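Local coordinates for protein hydratase ChsH1 (Mycobacterium tuberculosis, PDB 4W78) that forms with ChsH2 a MaoC-like enoyl-CoA hydratase that hydrates the steroid CoA ester 3-OPDC-CoA during degradation of the cholesterol side chain, at residues V27-P30 against M31-N34; D48-A51 against A52-A55; V61-P64 against A65-Q68; P87-K90 against L91-A95. All blocks are in the same frame, centred on the assembly; numbering follows the deposited sequence.

Overall arrangement
The four contacts follow one another along the chain, each within one continuous run of residues that enters or forms a helical turn. Contacts 1 and 3 are neighbours, with centres 10 Å apart: the start of helix 29-39 packs against the turn leading into helix 67-70 through V27, M31, I32, A62 and M66. Contact 2, on helix 49-54 between them in sequence, stands 16 Å from the centre of either and touches neither. Contact 4, on helix 85-94, lies on the opposite side of the chain's centre, 32 to 48 Å from the others, centre to centre, against the antiparallel sheet. Contacts 1, 2 and 3 each also meet ChsH2, so this cluster lies where the chains of the assembly join.

Contact 1 of 4, residues V27-P30 against M31-N34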
loop_
_atom_site.group_PDB
_atom_site.type_symbol
_atom_site.label_atom_id
_atom_site.label_comp_id
_atom_site.label_asym_id
_atom_site.label_seq_id
_atom_site.Cartn_x
_atom_site.Cartn_y
_atom_site.Cartn_z
ATOM N N VAL A 27 5.329 -11.012 -10.995
ATOM C CA VAL A 27 6.058 -9.739 -10.984
ATOM C C VAL A 27 5.314 -8.801 -11.924
ATOM O O VAL A 27 4.897 -9.208 -13.023
ATOM C CB VAL A 27 7.500 -9.954 -11.471
ATOM C CG1 VAL A 27 8.250 -8.614 -11.597
ATOM C CG2 VAL A 27 8.231 -10.921 -10.524
ATOM N N ASN A 28 5.091 -7.562 -11.493
ATOM C CA ASN A 28 4.238 -6.676 -12.280
ATOM C C ASN A 28 4.595 -5.210 -12.109
ATOM O O ASN A 28 5.041 -4.794 -11.037
ATOM C CB ASN A 28 2.758 -6.908 -11.937
ATOM C CG ASN A 28 2.421 -6.521 -10.530
ATOM O OD1 ASN A 28 2.075 -5.370 -10.261
ATOM N ND2 ASN A 28 2.492 -7.487 -9.616
ATOM N N GLN A 29 4.403 -4.451 -13.182
ATOM C CA GLN A 29 4.745 -3.035 -13.200
ATOM C C GLN A 29 4.004 -2.171 -12.154
ATOM O O GLN A 29 4.637 -1.310 -11.547
ATOM C CB GLN A 29 4.601 -2.443 -14.611
ATOM C CG GLN A 29 5.307 -1.093 -14.736
ATOM C CD GLN A 29 6.815 -1.245 -14.618
ATOM O OE1 GLN A 29 7.390 -2.134 -15.250
ATOM N NE2 GLN A 29 7.463 -0.392 -13.808
ATOM N N PRO A 30 2.681 -2.377 -11.948
ATOM C CA PRO A 30 1.999 -1.525 -10.964
ATOM C C PRO A 30 2.618 -1.621 -9.576
ATOM O O PRO A 30 2.802 -0.584 -8.923
ATOM C CB PRO A 30 0.549 -2.048 -10.984
ATOM C CG PRO A 30 0.387 -2.544 -12.405
ATOM C CD PRO A 30 1.718 -3.213 -12.700
ATOM N N MET A 31 2.979 -2.825 -9.148
ATOM C CA MET A 31 3.627 -2.971 -7.843
ATOM C C MET A 31 5.080 -2.491 -7.821
ATOM O O MET A 31 5.512 -1.953 -6.817
ATOM C CB MET A 31 3.512 -4.404 -7.344
ATOM C CG MET A 31 2.108 -4.726 -6.947
ATOM S SD MET A 31 1.851 -6.410 -6.390
ATOM C CE MET A 31 3.185 -6.596 -5.205
ATOM N N ILE A 32 5.816 -2.647 -8.916
ATOM C CA ILE A 32 7.131 -2.044 -9.029
ATOM C C ILE A 32 6.990 -0.532 -8.890
ATOM O O ILE A 32 7.770 0.104 -8.160
ATOM C CB ILE A 32 7.795 -2.374 -10.375
ATOM C CG1 ILE A 32 8.125 -3.877 -10.444
ATOM C CG2 ILE A 32 9.052 -1.512 -10.584
ATOM C CD1 ILE A 32 8.617 -4.307 -11.811
ATOM N N ASN A 33 5.997 0.033 -9.578
ATOM C CA ASN A 33 5.760 1.476 -9.504
ATOM C C ASN A 33 5.495 1.937 -8.078
ATOM O O ASN A 33 6.065 2.933 -7.637
ATOM C CB ASN A 33 4.603 1.903 -10.413
ATOM C CG ASN A 33 4.970 1.878 -11.904
ATOM O OD1 ASN A 33 6.143 1.873 -12.263
ATOM N ND2 ASN A 33 3.963 1.899 -12.770
ATOM N N ASN A 34 4.634 1.220 -7.359
ATOM C CA ASN A 34 4.312 1.612 -5.994
ATOM C C ASN A 34 5.572 1.606 -5.138
ATOM O O ASN A 34 5.773 2.486 -4.296
ATOM C CB ASN A 34 3.266 0.674 -5.383
ATOM C CG ASN A 34 1.868 0.860 -5.980
ATOM O OD1 ASN A 34 1.567 1.876 -6.602
ATOM N ND2 ASN A 34 1.009 -0.123 -5.761
#
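Two carboxamides, those of Q29 and N33, meet one helical turn apart with their planes 51° from each other. The NE2 of Q29 donates to OD1 of N33 at 3.0 Å; the acceptor lies in the plane of the Q29 amide, whereas the donor stands well above the N33 carbonyl plane, off the lone pairs. A bend at chi2 (67°) carries the Q29 amide forward along the helix toward N33. Both amides have further partners: NE2 of Q29 also donates to Y46 O, and ND2 of N33 reaches D25 of the second ChsH1 subunit. The third amide, N28, is held on two sides. Its OD1 accepts from M31 N at 2.9 Å, the N-H again coming from above the carbonyl plane, and its ND2 donates to P26 O and, weakly, to M31 SD at 3.5 Å. With chi1 at 66°, CG sits between the backbone N and the carbonyl carbon, which turns OD1 toward the first turn. I32 N closes that turn on N28 O at 3.1 Å. The whole is an asparagine N-cap starting helix 29-39, set at a subunit interface within a hotdog-family chain.

Contact 2 of 4, residues D48-A51 against A52-A55; sequences DDAA and ARAA
R53 folds its guanidinium back over the turn that precedes it, laying one face on the backbone of D49 and A50. The carbonyl oxygen of D49 stands 3.7 Å above the centre of that plane, and A50 N lies over the same face nearer the rim. NH1 comes to 3.4 Å from D49 CB, and NH2 to 3.6 Å from A50 CA. With CG beside the backbone N, the bend at chi3 (-59°) helps to lay the group over the preceding turn. The D49 carboxylate, although of opposite charge, is not in contact with it: D49 OD2 and R53 NH1 are 4.6 Å apart, while D49 OD1 accepts from I60 N. Beneath the arginine, D49 O also takes the N-H of R53, at 2.9 Å, so the oxygen covered by the cation serves the helix as well.

At the start of the turn D48 is the N-cap. Its OD1 receives two weak bonds, from A50 N at 2.9 Å and from A51 N at 3.3 Å, while D48 O accepts A52 N at 2.9 Å. The bond from A55 N to A51 O is weak.

This short helix, 49-54, comes between helices 29-39 and 67-70 in the chain. A51, A52 and A55 rest on the loop residues P44 and I45, A55 also meets P69 of ChsH2, and R53 lies on the exposed side.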
loop_
_atom_site.group_PDB
_atom_site.type_symbol
_atom_site.label_atom_id
_atom_site.label_comp_id
_atom_site.label_asym_id
_atom_site.label_seq_id
_atom_site.Cartn_x
_atom_site.Cartn_y
_atom_site.Cartn_z
ATOM N N ASP A 48 11.734 1.988 -17.358
ATOM C CA ASP A 48 11.999 2.413 -18.744
ATOM C C ASP A 48 12.687 1.271 -19.489
ATOM O O ASP A 48 13.825 0.921 -19.170
ATOM C CB ASP A 48 12.856 3.702 -18.736
ATOM C CG ASP A 48 13.381 4.122 -20.128
ATOM O OD1 ASP A 48 13.046 3.519 -21.168
ATOM O OD2 ASP A 48 14.148 5.101 -20.171
ATOM N N ASP A 49 11.986 0.693 -20.466
ATOM C CA ASP A 49 12.507 -0.418 -21.271
ATOM C C ASP A 49 13.836 -0.072 -21.947
ATOM O O ASP A 49 14.756 -0.875 -21.938
ATOM C CB ASP A 49 11.504 -0.852 -22.356
ATOM C CG ASP A 49 10.399 -1.770 -21.830
ATOM O OD1 ASP A 49 10.602 -2.490 -20.830
ATOM O OD2 ASP A 49 9.312 -1.788 -22.448
ATOM N N ALA A 50 13.922 1.115 -22.541
ATOM C CA ALA A 50 15.149 1.516 -23.225
ATOM C C ALA A 50 16.330 1.589 -22.261
ATOM O O ALA A 50 17.424 1.129 -22.581
ATOM C CB ALA A 50 14.961 2.842 -23.948
ATOM N N ALA A 51 16.105 2.161 -21.084
ATOM C CA ALA A 51 17.159 2.235 -20.073
ATOM C C ALA A 51 17.565 0.848 -19.586
ATOM O O ALA A 51 18.749 0.576 -19.383
ATOM C CB ALA A 51 16.724 3.118 -18.903
ATOM N N ALA A 52 16.582 -0.027 -19.389
ATOM C CA ALA A 52 16.856 -1.389 -18.952
ATOM C C ALA A 52 17.687 -2.132 -19.993
ATOM O O ALA A 52 18.630 -2.851 -19.655
ATOM C CB ALA A 52 15.555 -2.133 -18.677
ATOM N N ARG A 53 17.345 -1.957 -21.266
ATOM C CA ARG A 53 18.104 -2.609 -22.327
ATOM C C ARG A 53 19.538 -2.089 -22.444
ATOM O O ARG A 53 20.444 -2.847 -22.775
ATOM C CB ARG A 53 17.396 -2.469 -23.678
ATOM C CG ARG A 53 16.155 -3.333 -23.805
ATOM C CD ARG A 53 15.619 -3.334 -25.236
ATOM N NE ARG A 53 15.277 -1.996 -25.712
ATOM C CZ ARG A 53 14.059 -1.463 -25.645
ATOM N NH1 ARG A 53 13.053 -2.155 -25.117
ATOM N NH2 ARG A 53 13.843 -0.236 -26.109
ATOM N N ALA A 54 19.732 -0.798 -22.197
ATOM C CA ALA A 54 21.070 -0.208 -22.239
ATOM C C ALA A 54 21.950 -0.773 -21.122
ATOM O O ALA A 54 23.180 -0.735 -21.213
ATOM C CB ALA A 54 20.984 1.300 -22.137
ATOM N N ALA A 55 21.308 -1.290 -20.077
ATOM C CA ALA A 55 22.003 -1.937 -18.966
ATOM C C ALA A 55 22.075 -3.453 -19.140
ATOM O O ALA A 55 22.429 -4.176 -18.203
ATOM C CB ALA A 55 21.323 -1.589 -17.643
#

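Contact 3 of 4, residues V61-P64 against A65-Q68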
loop_
_atom_site.group_PDB
_atom_site.type_symbol
_atom_site.label_atom_id
_atom_site.label_comp_id
_atom_site.label_asym_id
_atom_site.label_seq_id
_atom_site.Cartn_x
_atom_site.Cartn_y
_atom_site.Cartn_z
ATOM N N VAL A 61 13.172 -4.490 -15.574
ATOM C CA VAL A 61 13.351 -5.540 -14.586
ATOM C C VAL A 61 12.820 -5.088 -13.229
ATOM O O VAL A 61 12.696 -3.889 -12.961
ATOM C CB VAL A 61 14.837 -5.955 -14.450
ATOM C CG1 VAL A 61 15.272 -6.788 -15.645
ATOM C CG2 VAL A 61 15.733 -4.725 -14.291
ATOM N N ALA A 62 12.484 -6.051 -12.374
ATOM C CA ALA A 62 12.091 -5.736 -11.010
ATOM C C ALA A 62 13.316 -5.415 -10.150
ATOM O O ALA A 62 14.366 -6.016 -10.316
ATOM C CB ALA A 62 11.328 -6.927 -10.403
ATOM N N PRO A 63 13.170 -4.495 -9.193
ATOM C CA PRO A 63 14.259 -4.313 -8.221
ATOM C C PRO A 63 14.537 -5.624 -7.485
ATOM O O PRO A 63 13.602 -6.274 -7.032
ATOM C CB PRO A 63 13.695 -3.275 -7.241
ATOM C CG PRO A 63 12.581 -2.589 -7.982
ATOM C CD PRO A 63 12.027 -3.595 -8.952
ATOM N N PRO A 64 15.815 -6.023 -7.368
ATOM C CA PRO A 64 16.118 -7.289 -6.689
ATOM C C PRO A 64 15.539 -7.332 -5.279
ATOM O O PRO A 64 15.007 -8.368 -4.858
ATOM C CB PRO A 64 17.643 -7.300 -6.647
ATOM C CG PRO A 64 18.024 -6.544 -7.899
ATOM C CD PRO A 64 17.002 -5.446 -8.031
ATOM N N ALA A 65 15.606 -6.199 -4.582
ATOM C CA ALA A 65 15.136 -6.105 -3.199
ATOM C C ALA A 65 13.621 -6.252 -3.048
ATOM O O ALA A 65 13.123 -6.284 -1.931
ATOM C CB ALA A 65 15.598 -4.791 -2.566
ATOM N N MET A 66 12.892 -6.317 -4.164
ATOM C CA MET A 66 11.462 -6.653 -4.109
ATOM C C MET A 66 11.150 -8.145 -3.998
ATOM O O MET A 66 9.973 -8.511 -3.904
ATOM C CB MET A 66 10.707 -6.090 -5.327
ATOM C CG MET A 66 10.458 -4.594 -5.257
ATOM S SD MET A 66 9.271 -4.059 -6.512
ATOM C CE MET A 66 7.720 -4.573 -5.771
ATOM N N ILE A 67 12.159 -9.019 -3.972
ATOM C CA ILE A 67 11.877 -10.463 -4.037
ATOM C C ILE A 67 10.895 -10.932 -2.960
ATOM O O ILE A 67 9.949 -11.648 -3.263
ATOM C CB ILE A 67 13.150 -11.344 -4.070
ATOM C CG1 ILE A 67 12.783 -12.811 -4.349
ATOM C CG2 ILE A 67 13.948 -11.240 -2.764
ATOM C CD1 ILE A 67 12.258 -13.036 -5.753
ATOM N N GLN A 68 11.072 -10.463 -1.730
ATOM C CA GLN A 68 10.205 -10.893 -0.642
ATOM C C GLN A 68 8.814 -10.269 -0.742
ATOM O O GLN A 68 7.844 -10.807 -0.206
ATOM C CB GLN A 68 10.869 -10.539 0.690
ATOM C CG GLN A 68 10.272 -11.175 1.914
ATOM C CD GLN A 68 11.161 -10.977 3.142
ATOM O OE1 GLN A 68 12.325 -10.638 3.027
ATOM N NE2 GLN A 68 10.593 -11.171 4.317
#
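P64, A65 and M66 carry this turn, with the ring of P63 lying against the methionine. The first bond runs from M66 N to P63 O, at 3.0 Å. P64 sits with CB 3.1 Å from A65 N, the closeness of adjoining residues; having no N-H of its own, it offers only its carbonyl, which takes I67 N at 3.1 Å. In both bonds the N-H comes from well above the carbonyl plane, 54° out of it at P63. These are i to i+3 bonds, two successive 3-10 type turns leading into the short helix 67-70. A65 N donates to OE1 of Q60 of ChsH2, and T56 of the same ChsH2 chain also packs on A65. M66 lies alongside P63, both side chains pointing the same way, with SD 3.7 Å from P63 CD and CG 4.0 Å from P63 CB. Its chain turns at chi3 (78°), which directs CE toward helix 29-39; there M66 and P63 both rest on W35. On another side of the turn, I67 sets CG2 3.7 Å from P64 O and packs on Y109 and Q107 of strand 99-109.

Contact 4 of 4, residues P87-K90 against L91-A95; sequences PIIK and LFDDA
The shortest polar bond here is the salt bridge between K90 and D94, with NZ at 2.6 Å from OD2. The lysine nitrogen uses the syn lone pair of that oxygen, on the side of its partner OD1, and OD1 itself lies 3.4 Å from NZ. Bends at chi2 (66°) and chi4 (53°) carry the lysine forward along the helix, so that CG, CD and CE also pass close to OD2, CG at 3.6 Å. The two side chains slant across each other one turn apart, on the exposed side of the helix.

One residue earlier, I89 and D93 run side by side, CG2 of the isoleucine 3.5 Å from OD2 of the aspartate, while D93 OD1 is engaged in a salt bridge with K164 of strand 153-165. Facing the protein, I88 and F92 likewise point the same way: I88 CG2 lies in the plane of the ring at its edge, 3.8 Å from CD2. The ring also meets W140, the two planes tilted at about 45°.

Backbone i to i+4 bonds tie the turns together, D93 N to I89 O at 2.9 Å among them. This is an amphipathic alpha-helix, 85-94, with I88 and F92 turned to the antiparallel sheet, helix 3-13 packed on L91 among others, and a lysine-aspartate i, i+4 pair on its outer side, a helix-on-sheet layer in keeping with the hotdog fold.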
loop_
_atom_site.group_PDB
_atom_site.type_symbol
_atom_site.label_atom_id
_atom_site.label_comp_id
_atom_site.label_asym_id
_atom_site.label_seq_id
_atom_site.Cartn_x
_atom_site.Cartn_y
_atom_site.Cartn_z
ATOM N N PRO A 87 5.079 -23.963 13.775
ATOM C CA PRO A 87 5.395 -24.873 14.878
ATOM C C PRO A 87 6.535 -24.367 15.762
ATOM O O PRO A 87 6.499 -24.591 16.975
ATOM C CB PRO A 87 5.822 -26.153 14.160
ATOM C CG PRO A 87 5.166 -26.078 12.830
ATOM C CD PRO A 87 5.033 -24.654 12.475
ATOM N N ILE A 88 7.528 -23.718 15.160
ATOM C CA ILE A 88 8.667 -23.199 15.905
ATOM C C ILE A 88 8.245 -22.066 16.829
ATOM O O ILE A 88 8.626 -22.041 18.005
ATOM C CB ILE A 88 9.774 -22.714 14.955
ATOM C CG1 ILE A 88 10.567 -23.908 14.447
ATOM C CG2 ILE A 88 10.709 -21.725 15.656
ATOM C CD1 ILE A 88 11.406 -24.563 15.521
ATOM N N ILE A 89 7.439 -21.149 16.306
ATOM C CA ILE A 89 6.944 -20.041 17.125
ATOM C C ILE A 89 6.099 -20.546 18.298
ATOM O O ILE A 89 6.262 -20.084 19.426
ATOM C CB ILE A 89 6.137 -19.016 16.300
ATOM C CG1 ILE A 89 7.021 -18.352 15.240
ATOM C CG2 ILE A 89 5.494 -17.970 17.223
ATOM C CD1 ILE A 89 8.274 -17.676 15.778
ATOM N N LYS A 90 5.208 -21.505 18.044
ATOM C CA LYS A 90 4.422 -22.110 19.117
ATOM C C LYS A 90 5.290 -22.780 20.185
ATOM O O LYS A 90 5.061 -22.602 21.377
ATOM C CB LYS A 90 3.421 -23.123 18.547
ATOM C CG LYS A 90 2.508 -23.768 19.589
ATOM C CD LYS A 90 1.571 -22.750 20.223
ATOM C CE LYS A 90 0.352 -23.421 20.853
ATOM N NZ LYS A 90 0.704 -24.511 21.807
ATOM N N LEU A 91 6.274 -23.559 19.746
ATOM C CA LEU A 91 7.203 -24.227 20.646
ATOM C C LEU A 91 7.829 -23.226 21.614
ATOM O O LEU A 91 7.781 -23.420 22.827
ATOM C CB LEU A 91 8.302 -24.926 19.838
ATOM C CG LEU A 91 9.394 -25.679 20.600
ATOM C CD1 LEU A 91 8.800 -26.886 21.323
ATOM C CD2 LEU A 91 10.518 -26.098 19.653
ATOM N N PHE A 92 8.394 -22.146 21.071
ATOM C CA PHE A 92 9.096 -21.164 21.910
ATOM C C PHE A 92 8.186 -20.271 22.746
ATOM O O PHE A 92 8.525 -19.926 23.885
ATOM C CB PHE A 92 10.107 -20.355 21.087
ATOM C CG PHE A 92 11.310 -21.159 20.703
ATOM C CD1 PHE A 92 12.258 -21.489 21.659
ATOM C CD2 PHE A 92 11.470 -21.634 19.410
ATOM C CE1 PHE A 92 13.353 -22.261 21.325
ATOM C CE2 PHE A 92 12.573 -22.401 19.068
ATOM C CZ PHE A 92 13.516 -22.713 20.024
ATOM N N ASP A 93 7.022 -19.925 22.205
ATOM C CA ASP A 93 6.016 -19.214 22.993
ATOM C C ASP A 93 5.612 -20.027 24.214
ATOM O O ASP A 93 5.474 -19.490 25.321
ATOM C CB ASP A 93 4.774 -18.916 22.153
ATOM C CG ASP A 93 4.969 -17.746 21.216
ATOM O OD1 ASP A 93 5.997 -17.044 21.337
ATOM O OD2 ASP A 93 4.089 -17.519 20.360
ATOM N N ASP A 94 5.424 -21.330 24.010
ATOM C CA ASP A 94 4.987 -22.219 25.081
ATOM C C ASP A 94 6.041 -22.350 26.172
ATOM O O ASP A 94 5.724 -22.595 27.340
ATOM C CB ASP A 94 4.634 -23.600 24.525
ATOM C CG ASP A 94 3.292 -23.617 23.826
ATOM O OD1 ASP A 94 2.508 -22.669 24.036
ATOM O OD2 ASP A 94 3.017 -24.583 23.079
ATOM N N ALA A 95 7.301 -22.187 25.782
ATOM C CA ALA A 95 8.409 -22.279 26.721
ATOM C C ALA A 95 8.710 -20.922 27.354
ATOM O O ALA A 95 9.680 -20.785 28.101
ATOM C CB ALA A 95 9.645 -22.832 26.025
#